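PDB 3SK9: putative uncharacterized protein TTHB187 from Thermus thermophilus HB8, which acts in CRISPR antiviral defence; this HD nuclease domain is a metal-dependent single-stranded DNA endonuclease, joined to a helicase in the full-length protein. Local coordinates for residues L13-K18 against R170-E175; L27-D32 against L73-K78; R47-Y52 against L58-A63; E54-P59 against L64-A69. One frame throughout, in Å; residues are numbered along the deposited sequence.

In the fold
All four contacts belong to the helical HD nuclease domain, and they differ in chemistry according to depth. Interaction 2, near the centre of the chain, is buried and mixes metal-binding side chains with a small apolar patch. Interaction 1 touches it through leucine packing and is purely apolar, fastening the short N-terminal helix to helix 165-181 at a partly buried site. Interactions 3 and 4 both join helix 46-56, or the loop after it, to helix 60-71, with centres about 6 Å apart. The first puts a salt bridge at the more exposed end, and the second buries two tryptophans. Both lie away from the metal site.

Interaction 1. Residues L13-K18 against R170-E175; sequences LALWAK and RRWLLE
Ala14 and Leu173 mark the closest backbone approach between the two helices, their CA atoms 6.4 Å apart, a spacing possible because the residue on the first helix carries nothing larger than a methyl. That methyl does most of the work. Its CB points toward segment 170-175 and settles between two side chains of the partner helix, 3.5 Å from CE3 of Trp172 on one hand and 3.8 Å from CG of Leu173 on the other. It meets the indole obliquely, at the six-membered ring.

Trp172 is brought there by its first torsion, which places CG opposite the backbone N (chi1 -170°) and swings the ring out toward the shorter helix. Farther along the same benzo ring, Leu15 adds a second apolar touch, with its CD2 branch 3.8 Å from Trp172 CH2. Leu173 uses its branched end: CD2 also lies 3.9 Å from the carbonyl oxygen of Ala14, so the leucine flanks the methyl and the peptide together. Every pairing across the contact is van der Waals packing, for which alanine supplies closeness, leucine a flexible branch, and tryptophan a broad surface. Just beyond, the helix stops, Ala17 being the first residue to leave helical geometry, and Lys18 NZ donates to the carbonyl oxygen of Trp16 (2.7 Å).

Helix 10-16 thus rests against helix 165-181, where Leu13 also reaches Leu165 and Trp166, and Ala14 touches Ala169. Leu15 and Leu173 both pack on Leu27, tying the pair to helix 26-43, the helix that carries metal-binding His29.

Interaction 2. Residues L27-D32 against L73-K78; sequences LAHMLD and LHDLGK
His29 and Asp75 are brought together by different first torsions: the imidazole CG stands opposite its own backbone N (chi1 179°), whereas the aspartate CG stands opposite its carbonyl carbon (chi1 -80°). The side chains meet at an oblique angle, ring and carboxylate planes 28° apart, leaving His29 NE2 3.1 Å from Asp75 OD2. The clear hydrogen bond of NE2 is to OD1 of Asp210, which comes from helix 196-213.

The carboxylate of Asp75 is well gripped. His74 ND1 donates to Asp75 OD1 at 2.8 Å, approaching from above the carboxylate plane, and His110 NE2, from helix 110-124, is hydrogen-bonded to the same oxygen. Lys78 NZ reaches Asp75 OD2 at 2.9 Å in a salt bridge. The type I turn from Leu73 to Leu76 and the 3-10 segment that follows bring His74 and Lys78 to the carboxylate.

Behind the polar cluster, Met30 bends at its thioether so that its CE methyl reaches Leu73 CD2 at 3.5 Å and Leu76 CD1 at 4.2 Å. A flexible methionine suits this buried seam between helix and turn.

His74 and Asp75 are the histidine-aspartate pair that names HD proteins, and with His29 and Asp210 they bind a divalent metal cation. Asp75 OD2 lies close to Asp210 OD1; two carboxylates held this close, with Lys78 on one of them, form a site suited to a divalent cation.

Interaction 3. Residues R47-Y52 against L58-A63; sequences RTRALY and LPEEGA
A salt bridge between Arg49 and Glu60, backed by close packing of Ala63 on Tyr52, joins helix 46-56 to the start of helix 60-71 in a partly buried region far from the metal site. Arg49 bends at its third torsion (chi3 -105°), turning the guanidinium so that NH1 gives its hydrogen to Glu60 OE2 at 3.2 Å. The oxygen lies in the guanidinium plane at its edge and is met on its syn side, somewhat out of the carboxylate plane, and the two flat groups stand 69° apart. Glu60 stretches beyond CG to make this reach. Glu60 CD lies 3.5 Å from Arg49 CB, so the carboxylate rests against the arginine's first methylene as well as reaching its guanidinium. NE of the same arginine donates to the carbonyl oxygen of Glu44, which helps to fix the guanidinium.

This is a helix-loop-helix unit of the all-helical HD fold, in which the closest CA pairs are Ala50 with Glu60 and Tyr52 with Ala63. Pro59 takes the N-cap position, and an acid directly after it suits the first turn, where the helix dipole would be expected to favour negative charge.

One turn on, Ala63 CB comes 3.7 Å from the carbonyl oxygen of Tyr52 and 4.4 Å from Tyr52 CB. Its small methyl allows the CA atoms of these residues to come within 6.0 Å. The tyrosine ring leads away from segment 58-63 to pack on Ala67 and on Leu205 of helix 196-213, and its hydroxyl is hydrogen-bonded to Glu260 OE1.

Interaction 4. Residues E54-P59 against L64-A69; sequences EDWGLP and LAWAAA
The link between helix 46-56 and helix 60-71 is bridged by an edge-to-face pair of tryptophans, Trp56 just before Gly57 and Trp66 in the second helix. Trp66 presents the edge of its pyrrole ring, with NE1 over the centre of the Trp56 indole and 3.4 Å from Trp56 CD2. Its CD1 follows, 3.6 Å from Trp56 CG. The two five-membered rings have centroids 4.5 Å apart and planes 67° to each other, a T-shaped stack tilted from the perpendicular.

Both rings are steered by their first torsions. Trp66 extends with CG opposite its backbone N (chi1 160°), while Trp56 has CG opposite the carbonyl carbon (chi1 -59°), which turns one indole face toward segment 64-69. The other face is covered by Asp55 CB, 3.4 Å above the plane near its rim, so the ring is packed on both sides.

Gly57 then leaves the helix with positive phi, a conformation that comes easily to glycine, and the chain swings round to Leu58. Leu58 adds CD1 against Trp66 CB at 4.0 Å, giving the second helix a further apolar neighbour. Ala194 and Ala198 pack on Trp56, Pro186 on Trp66, while the carboxylate of Asp55 pairs with Arg195 and Arg201.

Tryptophan suits both positions for its large apolar surface, and the polarity of the indole adds to this: with the nitrogen edge of one ring directed over the pi electrons of the other, the buried polar N-H is probably stabilised by electrostatic attraction to that face.

Interaction 1. Residues L13-K18 against R170-E175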
# COMPACT_ATOMS: atom_id res chain seq x y z
N LEU A 13 -19.15 4.45 4.43
CA LEU A 13 -18.53 3.37 5.14
C LEU A 13 -17.02 3.36 4.85
O LEU A 13 -16.20 3.21 5.76
CB LEU A 13 -19.10 2.05 4.67
CG LEU A 13 -18.62 0.85 5.51
CD1 LEU A 13 -18.88 1.10 6.99
CD2 LEU A 13 -19.29 -0.44 5.05
N ALA A 14 -16.67 3.53 3.59
CA ALA A 14 -15.24 3.51 3.20
C ALA A 14 -14.48 4.65 3.87
O ALA A 14 -13.37 4.42 4.39
CB ALA A 14 -15.08 3.62 1.66
N LEU A 15 -15.05 5.86 3.85
CA LEU A 15 -14.43 7.02 4.50
C LEU A 15 -14.42 6.96 6.04
O LEU A 15 -13.54 7.53 6.69
CB LEU A 15 -15.07 8.32 4.00
CG LEU A 15 -14.86 8.58 2.48
CD1 LEU A 15 -15.78 9.70 1.86
CD2 LEU A 15 -13.41 8.88 2.17
N TRP A 16 -15.36 6.21 6.61
CA TRP A 16 -15.46 6.09 8.06
C TRP A 16 -14.41 5.17 8.65
O TRP A 16 -14.03 5.33 9.81
CB TRP A 16 -16.86 5.59 8.48
CG TRP A 16 -16.98 5.22 9.95
CD1 TRP A 16 -17.28 6.07 11.00
CD2 TRP A 16 -16.87 3.90 10.52
NE1 TRP A 16 -17.33 5.35 12.18
CE2 TRP A 16 -17.06 4.03 11.92
CE3 TRP A 16 -16.60 2.63 10.00
CZ2 TRP A 16 -17.01 2.93 12.78
CZ3 TRP A 16 -16.54 1.54 10.88
CH2 TRP A 16 -16.76 1.70 12.25
N ALA A 17 -13.96 4.18 7.87
CA ALA A 17 -12.91 3.27 8.33
C ALA A 17 -11.71 4.07 8.78
O ALA A 17 -11.29 4.98 8.08
CB ALA A 17 -12.53 2.33 7.22
N LYS A 18 -11.19 3.77 9.96
CA LYS A 18 -10.01 4.48 10.52
C LYS A 18 -8.69 3.71 10.44
O LYS A 18 -8.68 2.47 10.38
CB LYS A 18 -10.27 4.80 12.00
CG LYS A 18 -11.64 5.47 12.23
CD LYS A 18 -11.70 6.83 11.57
CE LYS A 18 -12.91 7.67 12.08
NZ LYS A 18 -14.12 6.83 12.10
N ARG A 170 -14.53 -1.72 0.20
CA ARG A 170 -13.12 -2.01 -0.06
C ARG A 170 -12.80 -1.83 -1.53
O ARG A 170 -11.71 -1.40 -1.87
CB ARG A 170 -12.67 -3.38 0.51
CG ARG A 170 -13.50 -4.57 0.16
CD ARG A 170 -13.04 -5.83 0.95
NE ARG A 170 -13.32 -5.72 2.38
CZ ARG A 170 -14.13 -6.54 3.06
NH1 ARG A 170 -14.73 -7.57 2.47
NH2 ARG A 170 -14.32 -6.32 4.35
N ARG A 171 -13.76 -2.11 -2.42
CA ARG A 171 -13.48 -1.87 -3.83
C ARG A 171 -13.43 -0.37 -4.11
O ARG A 171 -12.58 0.12 -4.90
CB ARG A 171 -14.53 -2.58 -4.70
CG ARG A 171 -14.48 -4.14 -4.44
CD ARG A 171 -15.65 -5.00 -5.01
NE ARG A 171 -15.25 -6.43 -5.11
CZ ARG A 171 -14.97 -7.22 -4.07
NH1 ARG A 171 -15.04 -6.77 -2.80
NH2 ARG A 171 -14.60 -8.49 -4.28
N TRP A 172 -14.31 0.37 -3.43
CA TRP A 172 -14.32 1.85 -3.52
C TRP A 172 -12.97 2.45 -3.11
O TRP A 172 -12.41 3.31 -3.81
CB TRP A 172 -15.44 2.41 -2.63
CG TRP A 172 -15.71 3.92 -2.82
CD1 TRP A 172 -16.71 4.50 -3.58
CD2 TRP A 172 -15.03 4.99 -2.18
NE1 TRP A 172 -16.64 5.87 -3.49
CE2 TRP A 172 -15.61 6.21 -2.64
CE3 TRP A 172 -13.94 5.06 -1.29
CZ2 TRP A 172 -15.16 7.46 -2.22
CZ3 TRP A 172 -13.50 6.30 -0.87
CH2 TRP A 172 -14.10 7.49 -1.35
N LEU A 173 -12.41 1.94 -2.02
CA LEU A 173 -11.12 2.47 -1.56
C LEU A 173 -9.98 2.20 -2.55
O LEU A 173 -9.15 3.08 -2.85
CB LEU A 173 -10.77 1.84 -0.21
CG LEU A 173 -11.53 2.40 0.99
CD1 LEU A 173 -11.36 1.51 2.14
CD2 LEU A 173 -11.07 3.85 1.34
N LEU A 174 -9.89 0.98 -3.05
CA LEU A 174 -8.89 0.68 -4.09
C LEU A 174 -9.04 1.59 -5.32
O LEU A 174 -8.07 2.10 -5.86
CB LEU A 174 -9.01 -0.78 -4.52
CG LEU A 174 -7.98 -1.13 -5.63
CD1 LEU A 174 -7.62 -2.58 -5.50
CD2 LEU A 174 -8.55 -0.80 -7.05
N GLU A 175 -10.27 1.79 -5.79
CA GLU A 175 -10.48 2.64 -6.95
C GLU A 175 -10.06 4.08 -6.62
O GLU A 175 -9.46 4.75 -7.45
CB GLU A 175 -11.97 2.54 -7.36
CG GLU A 175 -12.28 3.03 -8.71
CD GLU A 175 -11.56 2.29 -9.81
OE1 GLU A 175 -11.33 1.05 -9.71
OE2 GLU A 175 -11.19 2.99 -10.79

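Interaction 2. Residues L27-D32 against L73-K78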
# COMPACT_ATOMS: atom_id res chain seq x y z
N LEU A 27 -8.38 5.85 4.42
CA LEU A 27 -8.01 6.33 3.07
C LEU A 27 -6.83 7.32 3.13
O LEU A 27 -5.97 7.33 2.23
CB LEU A 27 -9.20 7.03 2.40
CG LEU A 27 -8.91 7.61 1.02
CD1 LEU A 27 -8.51 6.56 -0.00
CD2 LEU A 27 -10.18 8.38 0.58
N ALA A 28 -6.79 8.15 4.18
CA ALA A 28 -5.68 9.09 4.37
C ALA A 28 -4.38 8.31 4.54
O ALA A 28 -3.35 8.69 3.97
CB ALA A 28 -5.93 9.98 5.57
N HIS A 29 -4.41 7.25 5.34
CA HIS A 29 -3.22 6.45 5.56
C HIS A 29 -2.80 5.79 4.25
O HIS A 29 -1.62 5.70 3.94
CB HIS A 29 -3.46 5.39 6.62
CG HIS A 29 -2.26 4.52 6.86
ND1 HIS A 29 -1.10 5.00 7.40
CD2 HIS A 29 -2.05 3.21 6.58
CE1 HIS A 29 -0.21 4.02 7.46
NE2 HIS A 29 -0.76 2.93 6.97
N MET A 30 -3.76 5.31 3.47
CA MET A 30 -3.42 4.64 2.19
C MET A 30 -2.79 5.62 1.20
O MET A 30 -1.80 5.32 0.50
CB MET A 30 -4.67 3.96 1.56
CG MET A 30 -5.20 2.69 2.32
SD MET A 30 -6.91 2.27 1.73
CE MET A 30 -6.58 1.78 0.05
N LEU A 31 -3.33 6.83 1.15
CA LEU A 31 -2.78 7.81 0.22
C LEU A 31 -1.40 8.31 0.69
O LEU A 31 -0.49 8.57 -0.15
CB LEU A 31 -3.73 8.98 0.03
CG LEU A 31 -5.03 8.69 -0.72
CD1 LEU A 31 -5.99 9.90 -0.60
CD2 LEU A 31 -4.75 8.36 -2.19
N ASP A 32 -1.22 8.41 2.01
CA ASP A 32 0.09 8.80 2.55
C ASP A 32 1.15 7.75 2.17
O ASP A 32 2.30 8.10 1.85
CB ASP A 32 0.08 8.87 4.09
CG ASP A 32 -0.75 10.07 4.62
OD1 ASP A 32 -1.04 10.96 3.80
OD2 ASP A 32 -1.06 10.07 5.82
N LEU A 73 -2.07 0.04 -0.91
CA LEU A 73 -3.15 -0.88 -0.48
C LEU A 73 -2.68 -1.78 0.64
O LEU A 73 -3.44 -2.67 1.05
CB LEU A 73 -3.64 -1.74 -1.64
CG LEU A 73 -4.03 -0.93 -2.89
CD1 LEU A 73 -4.23 -1.90 -4.01
CD2 LEU A 73 -5.27 -0.12 -2.62
N HIS A 74 -1.46 -1.59 1.14
CA HIS A 74 -0.91 -2.45 2.22
C HIS A 74 -1.89 -2.65 3.38
O HIS A 74 -1.98 -3.74 3.93
CB HIS A 74 0.41 -1.81 2.72
CG HIS A 74 1.20 -2.58 3.75
ND1 HIS A 74 1.03 -2.39 5.11
CD2 HIS A 74 2.21 -3.48 3.62
CE1 HIS A 74 1.90 -3.13 5.77
NE2 HIS A 74 2.63 -3.81 4.90
N ASP A 75 -2.59 -1.59 3.80
CA ASP A 75 -3.47 -1.71 4.98
C ASP A 75 -4.93 -1.81 4.60
O ASP A 75 -5.80 -1.53 5.43
CB ASP A 75 -3.24 -0.53 5.97
CG ASP A 75 -2.00 -0.73 6.86
OD1 ASP A 75 -1.20 -1.70 6.68
OD2 ASP A 75 -1.83 0.11 7.77
N LEU A 76 -5.21 -2.22 3.37
CA LEU A 76 -6.59 -2.39 2.95
C LEU A 76 -7.34 -3.42 3.84
O LEU A 76 -8.56 -3.33 4.07
CB LEU A 76 -6.65 -2.83 1.48
CG LEU A 76 -8.08 -2.99 0.97
CD1 LEU A 76 -8.77 -1.63 1.00
CD2 LEU A 76 -8.08 -3.59 -0.48
N GLY A 77 -6.58 -4.37 4.40
CA GLY A 77 -7.15 -5.34 5.34
C GLY A 77 -7.87 -4.74 6.55
O GLY A 77 -8.67 -5.42 7.19
N LYS A 78 -7.58 -3.47 6.88
CA LYS A 78 -8.26 -2.79 8.01
C LYS A 78 -9.69 -2.41 7.71
O LYS A 78 -10.45 -2.03 8.62
CB LYS A 78 -7.47 -1.55 8.45
CG LYS A 78 -6.18 -1.91 9.16
CD LYS A 78 -5.55 -0.70 9.82
CE LYS A 78 -4.17 -0.98 10.36
NZ LYS A 78 -3.31 0.23 10.27

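Interaction 3. Residues R47-Y52 against L58-A63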
# COMPACT_ATOMS: atom_id res chain seq x y z
N ARG A 47 19.14 2.77 -12.28
CA ARG A 47 19.08 1.31 -12.49
C ARG A 47 17.83 0.73 -11.81
O ARG A 47 17.19 -0.16 -12.36
CB ARG A 47 20.30 0.61 -11.93
CG ARG A 47 21.34 0.32 -12.98
CD ARG A 47 22.67 -0.17 -12.38
NE ARG A 47 23.68 -0.13 -13.45
CZ ARG A 47 24.21 0.99 -13.92
NH1 ARG A 47 23.83 2.19 -13.41
NH2 ARG A 47 25.11 0.93 -14.90
N THR A 48 17.50 1.22 -10.61
CA THR A 48 16.32 0.71 -9.89
C THR A 48 15.04 1.07 -10.62
O THR A 48 14.13 0.25 -10.81
CB THR A 48 16.30 1.24 -8.43
OG1 THR A 48 17.53 0.86 -7.78
CG2 THR A 48 15.04 0.72 -7.67
N ARG A 49 14.93 2.33 -11.05
CA ARG A 49 13.74 2.73 -11.76
C ARG A 49 13.56 1.99 -13.07
O ARG A 49 12.43 1.71 -13.46
CB ARG A 49 13.74 4.24 -11.98
CG ARG A 49 13.60 5.00 -10.68
CD ARG A 49 13.39 6.49 -10.91
NE ARG A 49 14.63 7.16 -10.59
CZ ARG A 49 15.42 7.75 -11.47
NH1 ARG A 49 15.08 7.80 -12.75
NH2 ARG A 49 16.55 8.29 -11.07
N ALA A 50 14.66 1.68 -13.76
CA ALA A 50 14.56 0.95 -15.02
C ALA A 50 14.06 -0.49 -14.75
O ALA A 50 13.37 -1.09 -15.59
CB ALA A 50 15.94 0.91 -15.76
N LEU A 51 14.45 -1.05 -13.61
CA LEU A 51 13.96 -2.39 -13.21
C LEU A 51 12.43 -2.37 -13.08
O LEU A 51 11.77 -3.35 -13.47
CB LEU A 51 14.58 -2.81 -11.88
CG LEU A 51 16.04 -3.31 -11.98
CD1 LEU A 51 16.66 -3.61 -10.61
CD2 LEU A 51 16.11 -4.55 -12.88
N TYR A 52 11.86 -1.32 -12.45
CA TYR A 52 10.39 -1.26 -12.34
C TYR A 52 9.72 -1.14 -13.69
O TYR A 52 8.66 -1.72 -13.92
CB TYR A 52 9.95 -0.06 -11.48
CG TYR A 52 9.90 -0.39 -10.00
CD1 TYR A 52 8.71 -0.82 -9.40
CD2 TYR A 52 11.06 -0.30 -9.21
CE1 TYR A 52 8.66 -1.11 -8.03
CE2 TYR A 52 11.02 -0.61 -7.85
CZ TYR A 52 9.83 -1.02 -7.29
OH TYR A 52 9.78 -1.30 -5.93
N LEU A 58 5.83 -1.08 -18.54
CA LEU A 58 5.29 0.28 -18.65
C LEU A 58 6.41 1.29 -18.79
O LEU A 58 7.52 1.06 -18.29
CB LEU A 58 4.47 0.65 -17.40
CG LEU A 58 3.12 -0.05 -17.17
CD1 LEU A 58 2.64 0.12 -15.69
CD2 LEU A 58 2.10 0.50 -18.15
N PRO A 59 6.14 2.42 -19.47
CA PRO A 59 7.06 3.56 -19.37
C PRO A 59 7.32 3.84 -17.90
O PRO A 59 6.45 3.64 -17.04
CB PRO A 59 6.27 4.71 -19.99
CG PRO A 59 5.29 4.06 -20.90
CD PRO A 59 4.90 2.79 -20.18
N GLU A 60 8.54 4.28 -17.61
CA GLU A 60 8.95 4.49 -16.24
C GLU A 60 7.94 5.27 -15.39
O GLU A 60 7.63 4.85 -14.27
CB GLU A 60 10.29 5.21 -16.23
CG GLU A 60 10.97 5.08 -14.90
CD GLU A 60 12.37 5.61 -14.93
OE1 GLU A 60 13.26 4.92 -15.51
OE2 GLU A 60 12.56 6.72 -14.39
N GLU A 61 7.43 6.39 -15.90
CA GLU A 61 6.48 7.20 -15.15
C GLU A 61 5.19 6.43 -14.76
O GLU A 61 4.70 6.57 -13.64
CB GLU A 61 6.15 8.44 -15.94
CG GLU A 61 5.26 9.41 -15.18
CD GLU A 61 5.37 10.82 -15.73
OE1 GLU A 61 4.33 11.52 -15.77
OE2 GLU A 61 6.49 11.20 -16.15
N GLY A 62 4.66 5.62 -15.68
CA GLY A 62 3.49 4.80 -15.40
C GLY A 62 3.85 3.66 -14.45
O GLY A 62 3.05 3.29 -13.59
N ALA A 63 5.06 3.11 -14.60
CA ALA A 63 5.49 1.99 -13.76
C ALA A 63 5.55 2.42 -12.28
O ALA A 63 5.11 1.69 -11.38
CB ALA A 63 6.80 1.48 -14.20

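Interaction 4. Residues E54-P59 against L64-A69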
# COMPACT_ATOMS: atom_id res chain seq x y z
N GLU A 54 10.78 -2.35 -16.46
CA GLU A 54 10.92 -3.65 -17.10
C GLU A 54 10.00 -4.66 -16.41
O GLU A 54 9.43 -5.56 -17.06
CB GLU A 54 12.38 -4.11 -17.04
CG GLU A 54 12.68 -5.45 -17.69
CD GLU A 54 14.17 -5.81 -17.57
OE1 GLU A 54 14.74 -6.27 -18.58
OE2 GLU A 54 14.79 -5.61 -16.48
N ASP A 55 9.87 -4.53 -15.09
CA ASP A 55 9.06 -5.48 -14.31
C ASP A 55 7.63 -5.48 -14.84
O ASP A 55 6.95 -6.52 -14.88
CB ASP A 55 8.95 -5.03 -12.83
CG ASP A 55 10.20 -5.35 -12.01
OD1 ASP A 55 11.03 -6.21 -12.44
OD2 ASP A 55 10.31 -4.75 -10.92
N TRP A 56 7.13 -4.29 -15.16
CA TRP A 56 5.70 -4.13 -15.42
C TRP A 56 5.33 -3.80 -16.89
O TRP A 56 4.15 -3.62 -17.20
CB TRP A 56 5.14 -3.09 -14.45
CG TRP A 56 5.39 -3.56 -13.03
CD1 TRP A 56 6.22 -3.00 -12.09
CD2 TRP A 56 4.84 -4.74 -12.43
NE1 TRP A 56 6.21 -3.77 -10.93
CE2 TRP A 56 5.37 -4.84 -11.12
CE3 TRP A 56 3.93 -5.70 -12.86
CZ2 TRP A 56 5.02 -5.90 -10.24
CZ3 TRP A 56 3.57 -6.73 -11.99
CH2 TRP A 56 4.13 -6.83 -10.72
N GLY A 57 6.34 -3.74 -17.76
CA GLY A 57 6.11 -3.41 -19.16
C GLY A 57 5.45 -2.05 -19.36
O GLY A 57 4.63 -1.87 -20.28
N LEU A 58 5.83 -1.08 -18.54
CA LEU A 58 5.29 0.28 -18.65
C LEU A 58 6.41 1.29 -18.79
O LEU A 58 7.52 1.06 -18.29
CB LEU A 58 4.47 0.65 -17.40
CG LEU A 58 3.12 -0.05 -17.17
CD1 LEU A 58 2.64 0.12 -15.69
CD2 LEU A 58 2.10 0.50 -18.15
N PRO A 59 6.14 2.42 -19.47
CA PRO A 59 7.06 3.56 -19.37
C PRO A 59 7.32 3.84 -17.90
O PRO A 59 6.45 3.64 -17.04
CB PRO A 59 6.27 4.71 -19.99
CG PRO A 59 5.29 4.06 -20.90
CD PRO A 59 4.90 2.79 -20.18
N LEU A 64 6.09 3.62 -12.03
CA LEU A 64 6.22 4.09 -10.65
C LEU A 64 4.84 4.43 -10.04
O LEU A 64 4.58 4.15 -8.87
CB LEU A 64 7.17 5.27 -10.54
CG LEU A 64 8.57 5.10 -11.16
CD1 LEU A 64 9.40 6.37 -10.86
CD2 LEU A 64 9.31 3.83 -10.71
N ALA A 65 3.96 5.02 -10.84
CA ALA A 65 2.61 5.29 -10.38
C ALA A 65 1.85 4.00 -10.04
O ALA A 65 1.14 3.97 -9.04
CB ALA A 65 1.82 6.13 -11.41
N TRP A 66 1.95 2.99 -10.91
CA TRP A 66 1.39 1.64 -10.66
C TRP A 66 1.91 1.05 -9.33
O TRP A 66 1.13 0.58 -8.45
CB TRP A 66 1.74 0.71 -11.84
CG TRP A 66 1.68 -0.76 -11.54
CD1 TRP A 66 2.75 -1.65 -11.45
CD2 TRP A 66 0.49 -1.55 -11.33
NE1 TRP A 66 2.29 -2.91 -11.18
CE2 TRP A 66 0.92 -2.88 -11.08
CE3 TRP A 66 -0.87 -1.26 -11.32
CZ2 TRP A 66 0.00 -3.93 -10.86
CZ3 TRP A 66 -1.78 -2.30 -11.08
CH2 TRP A 66 -1.33 -3.62 -10.84
N ALA A 67 3.22 1.09 -9.14
CA ALA A 67 3.82 0.51 -7.94
C ALA A 67 3.41 1.29 -6.70
O ALA A 67 3.13 0.71 -5.64
CB ALA A 67 5.37 0.45 -8.07
N ALA A 68 3.39 2.61 -6.80
CA ALA A 68 2.97 3.43 -5.65
C ALA A 68 1.54 3.14 -5.21
O ALA A 68 1.24 3.12 -4.03
CB ALA A 68 3.13 4.98 -5.99
N ALA A 69 0.64 3.03 -6.18
CA ALA A 69 -0.78 2.77 -5.89
C ALA A 69 -0.94 1.38 -5.24
O ALA A 69 -1.72 1.20 -4.29
CB ALA A 69 -1.57 2.80 -7.18